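Hypothetical protein PA4535 (Pseudomonas aeruginosa, PDB 1Y0K) is of unknown function but may be an endonuclease of the PDDEXK kind. Local coordinates at residues 8-11 / 12-15; 16-19 / 20-23. All coordinates share one frame; numbering follows the deposited sequence.

Contact 1 of 2, residues 8-11 / 12-15; sequences RLLT and RQAE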
loop_
_atom_site.group_PDB
_atom_site.type_symbol
_atom_site.label_atom_id
_atom_site.label_comp_id
_atom_site.label_asym_id
_atom_site.label_seq_id
_atom_site.Cartn_x
_atom_site.Cartn_y
_atom_site.Cartn_z
ATOM N N ARG A 8 15.719 -14.677 -6.540
ATOM C CA ARG A 8 14.944 -15.879 -6.197
ATOM C C ARG A 8 14.351 -15.798 -4.791
ATOM O O ARG A 8 13.192 -16.152 -4.585
ATOM C CB ARG A 8 15.791 -17.142 -6.313
ATOM C CG ARG A 8 15.915 -17.653 -7.727
ATOM C CD ARG A 8 16.771 -18.912 -7.795
ATOM N NE ARG A 8 17.023 -19.234 -9.190
ATOM C CZ ARG A 8 18.193 -19.107 -9.808
ATOM N NH1 ARG A 8 19.279 -18.708 -9.151
ATOM N NH2 ARG A 8 18.277 -19.410 -11.099
ATOM N N LEU A 9 15.153 -15.343 -3.832
ATOM C CA LEU A 9 14.686 -15.139 -2.467
ATOM C C LEU A 9 13.489 -14.182 -2.485
ATOM O O LEU A 9 12.457 -14.452 -1.882
ATOM C CB LEU A 9 15.814 -14.551 -1.601
ATOM C CG LEU A 9 15.657 -14.477 -0.076
ATOM C CD1 LEU A 9 16.983 -14.037 0.563
ATOM C CD2 LEU A 9 14.540 -13.544 0.348
ATOM N N LEU A 10 13.635 -13.059 -3.179
ATOM C CA LEU A 10 12.547 -12.079 -3.228
ATOM C C LEU A 10 11.291 -12.626 -3.927
ATOM O O LEU A 10 10.171 -12.295 -3.541
ATOM C CB LEU A 10 13.021 -10.774 -3.868
ATOM C CG LEU A 10 14.163 -10.052 -3.151
ATOM C CD1 LEU A 10 14.563 -8.817 -3.937
ATOM C CD2 LEU A 10 13.765 -9.667 -1.709
ATOM N N THR A 11 11.485 -13.480 -4.930
ATOM C CA THR A 11 10.366 -14.166 -5.587
ATOM C C THR A 11 9.643 -15.143 -4.651
ATOM O O THR A 11 8.412 -15.175 -4.624
ATOM C CB THR A 11 10.813 -14.864 -6.903
ATOM O OG1 THR A 11 11.543 -13.933 -7.708
ATOM C CG2 THR A 11 9.608 -15.356 -7.700
ATOM N N ARG A 12 10.393 -15.941 -3.890
ATOM C CA ARG A 12 9.778 -16.861 -2.919
ATOM C C ARG A 12 9.012 -16.092 -1.840
ATOM O O ARG A 12 7.922 -16.493 -1.427
ATOM C CB ARG A 12 10.823 -17.790 -2.291
ATOM C CG ARG A 12 11.431 -18.780 -3.284
ATOM C CD ARG A 12 12.178 -19.921 -2.564
ATOM N NE ARG A 12 13.081 -19.400 -1.542
ATOM C CZ ARG A 12 14.317 -18.967 -1.774
ATOM N NH1 ARG A 12 14.833 -19.002 -3.002
ATOM N NH2 ARG A 12 15.033 -18.491 -0.764
ATOM N N GLN A 13 9.594 -14.980 -1.394
ATOM C CA GLN A 13 8.935 -14.057 -0.475
ATOM C C GLN A 13 7.587 -13.563 -1.037
ATOM O O GLN A 13 6.562 -13.573 -0.333
ATOM C CB GLN A 13 9.865 -12.878 -0.194
ATOM C CG GLN A 13 9.300 -11.794 0.719
ATOM C CD GLN A 13 10.390 -10.872 1.211
ATOM O OE1 GLN A 13 10.923 -11.061 2.308
ATOM N NE2 GLN A 13 10.754 -9.888 0.393
ATOM N N ALA A 14 7.593 -13.141 -2.301
ATOM C CA ALA A 14 6.369 -12.691 -2.963
ATOM C C ALA A 14 5.337 -13.813 -3.009
ATOM O O ALA A 14 4.148 -13.602 -2.727
ATOM C CB ALA A 14 6.669 -12.170 -4.371
ATOM N N GLU A 15 5.797 -15.014 -3.349
ATOM C CA GLU A 15 4.932 -16.192 -3.375
ATOM C C GLU A 15 4.275 -16.449 -2.020
ATOM O O GLU A 15 3.074 -16.730 -1.959
ATOM C CB GLU A 15 5.716 -17.432 -3.822
ATOM C CG GLU A 15 6.060 -17.464 -5.292
ATOM C CD GLU A 15 6.934 -18.658 -5.675
ATOM O OE1 GLU A 15 7.739 -19.134 -4.835
ATOM O OE2 GLU A 15 6.823 -19.118 -6.832
HETATM O O HOH W 1 9.514 -9.940 -2.278
#
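The carbonyl oxygen of Leu10 is gripped by two donors. Ala14 N reaches Leu10 O at 3.0 Å, an ordinary i to i+4 helix bond, and a water donates to the same Leu10 O at 2.8 Å. That water also accepts from the side chain of Gln13, its oxygen 2.9 Å from NE2, and so links a main-chain carbonyl to an amide one turn on. The Gln13 chain runs out extended, CG anti to the backbone N (chi1 178°), which carries its amide alongside Leu10, the two side chains pointing the same way with Leu10 CD2 3.7 Å from Gln13 NE2. Glutamine suits this buried place because both ends of its amide are used: while NE2 holds the water, OE1 accepts from the backbone N of Gly206, tying the helix to the C-terminal segment of the chain.

All of this lies in the middle of helix 3-23, an N-terminal alpha-helix, where Arg12, Gln13 and Glu15 donate in the same i to i+4 pattern to Arg8, Leu9 and Thr11. On the exposed flank the long chain of Arg12 bends at chi3 (-49°) and folds back along the preceding turn. Leu9 CA stands 3.5 Å off the guanidinium plane of Arg12, nearer the edge of the group than its centre. Arg8 O lies over that face too, with Arg12 NH1 3.6 Å away. The side chains of Leu9 and Arg12 run roughly perpendicular to each other, and Leu9 CB is 4.1 Å from Arg12 NH2. Arg8 extends elsewhere to a salt bridge with Asp5; its NE is 6.6 Å from Arg12 NH1. Thr11, whose OG1 bonds back to Leu7 O, and Glu15 both touch Lys148 in a loop.

Contact 2 of 2, residues 16-19 / 20-23; sequences QAND and FLSN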
loop_
_atom_site.group_PDB
_atom_site.type_symbol
_atom_site.label_atom_id
_atom_site.label_comp_id
_atom_site.label_asym_id
_atom_site.label_seq_id
_atom_site.Cartn_x
_atom_site.Cartn_y
_atom_site.Cartn_z
ATOM N N GLN A 16 5.055 -16.334 -0.946
ATOM C CA GLN A 16 4.568 -16.534 0.424
ATOM C C GLN A 16 3.458 -15.566 0.789
ATOM O O GLN A 16 2.467 -15.963 1.401
ATOM C CB GLN A 16 5.696 -16.378 1.439
ATOM C CG GLN A 16 6.533 -17.617 1.644
ATOM C CD GLN A 16 7.825 -17.328 2.386
ATOM O OE1 GLN A 16 8.871 -17.892 2.063
ATOM N NE2 GLN A 16 7.765 -16.440 3.381
ATOM N N ALA A 17 3.645 -14.296 0.426
ATOM C CA ALA A 17 2.635 -13.272 0.666
ATOM C C ALA A 17 1.346 -13.605 -0.089
ATOM O O ALA A 17 0.267 -13.503 0.477
ATOM C CB ALA A 17 3.152 -11.895 0.274
ATOM N N ASN A 18 1.469 -14.014 -1.354
ATOM C CA ASN A 18 0.300 -14.417 -2.146
ATOM C C ASN A 18 -0.424 -15.616 -1.557
ATOM O O ASN A 18 -1.653 -15.634 -1.503
ATOM C CB ASN A 18 0.674 -14.692 -3.600
ATOM C CG ASN A 18 0.842 -13.421 -4.406
ATOM O OD1 ASN A 18 0.478 -12.333 -3.956
ATOM N ND2 ASN A 18 1.400 -13.551 -5.603
ATOM N N ASP A 19 0.340 -16.608 -1.110
ATOM C CA ASP A 19 -0.251 -17.800 -0.498
ATOM C C ASP A 19 -1.083 -17.424 0.723
ATOM O O ASP A 19 -2.199 -17.913 0.887
ATOM C CB ASP A 19 0.827 -18.833 -0.163
ATOM C CG ASP A 19 1.421 -19.474 -1.409
ATOM O OD1 ASP A 19 0.793 -19.385 -2.488
ATOM O OD2 ASP A 19 2.517 -20.075 -1.316
ATOM N N PHE A 20 -0.562 -16.520 1.546
ATOM C CA PHE A 20 -1.325 -16.009 2.689
ATOM C C PHE A 20 -2.601 -15.258 2.283
ATOM O O PHE A 20 -3.684 -15.513 2.831
ATOM C CB PHE A 20 -0.470 -15.116 3.596
ATOM C CG PHE A 20 -1.287 -14.313 4.574
ATOM C CD1 PHE A 20 -1.810 -14.912 5.721
ATOM C CD2 PHE A 20 -1.587 -12.977 4.319
ATOM C CE1 PHE A 20 -2.593 -14.182 6.612
ATOM C CE2 PHE A 20 -2.374 -12.243 5.205
ATOM C CZ PHE A 20 -2.869 -12.844 6.355
ATOM N N LEU A 21 -2.477 -14.328 1.337
ATOM C CA LEU A 21 -3.610 -13.482 0.947
ATOM C C LEU A 21 -4.742 -14.287 0.322
ATOM O O LEU A 21 -5.918 -14.029 0.587
ATOM C CB LEU A 21 -3.178 -12.375 -0.020
ATOM C CG LEU A 21 -2.168 -11.328 0.453
ATOM C CD1 LEU A 21 -1.785 -10.430 -0.711
ATOM C CD2 LEU A 21 -2.695 -10.507 1.644
ATOM N N SER A 22 -4.378 -15.272 -0.494
ATOM C CA SER A 22 -5.368 -16.062 -1.223
ATOM C C SER A 22 -6.215 -16.914 -0.273
ATOM O O SER A 22 -7.316 -17.334 -0.630
ATOM C CB SER A 22 -4.684 -16.933 -2.283
ATOM O OG SER A 22 -3.893 -17.934 -1.666
ATOM N N ASN A 23 -5.718 -17.139 0.940
ATOM C CA ASN A 23 -6.423 -17.971 1.919
ATOM C C ASN A 23 -7.014 -17.207 3.110
ATOM O O ASN A 23 -7.753 -17.779 3.915
ATOM C CB ASN A 23 -5.509 -19.099 2.413
ATOM C CG ASN A 23 -5.135 -20.078 1.305
ATOM O OD1 ASN A 23 -3.964 -20.425 1.141
ATOM N ND2 ASN A 23 -6.127 -20.521 0.538
#
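The backbone N-H groups of Phe20, Leu21 and Ser22 donate in regular i to i+4 fashion to the carbonyl oxygens of Gln16, Ala17 and Asn18, the last pair being the shortest, with Ser22 N 2.9 Å from Asn18 O. Leu21 packs its branch point over the preceding turn, CG lying 3.3 Å from Ala17 O. The side chain continues inward to Phe71 and Phe144 of the central sheet, a fitting place for a branched aliphatic residue. Ala17 is buried on the same side, where its small methyl fits against Asn146 and Pro177. Phe20 has CG anti to its backbone N (chi1 166°), which leads the ring away from residues 16-19; Ala17 O lies at the ring's edge, near its plane, and the ring meets Trp32 of helix 26-40 with the planes inclined at about 35°.

Toward the exposed end of the helix, Ser22 folds its hydroxyl back between its own backbone N and carbonyl carbon (chi1 68°). In that position Ser22 OG donates to Asp19 O at 3.1 Å, approaching from above the carbonyl plane instead of along a lone pair. Serine is short enough to make this return within one turn. Asn23 N, the i+4 donor expected for Asp19 O, bonds instead to Phe20 O, 3.2 Å away, and the Ser22 hydroxyl gives Asp19 O a side-chain donor near the C-terminal end of the helix.

In the fold
Contacts 1 and 2 are consecutive pieces of one element, helix 3-23: residues 8-15 come first, residues 16-23 follow directly, and the two centres are 12 Å apart. Beyond that sequence junction they do not touch. Both lie on the same side of the chain's centre, about 18 Å and 16 Å from it. Asn146, at the end of strand 140-146, bonds to Ala14 of contact 1 and, weakly, to Asn18 of contact 2, so one sheet residue spans the junction. Both meet loops and the C-terminal segment; contact 2 adds the packing on strands 65-73 and 140-146 and the ring contact with helix 26-40. The helix thus flanks the mixed sheet of this putative PDDEXK-type fold.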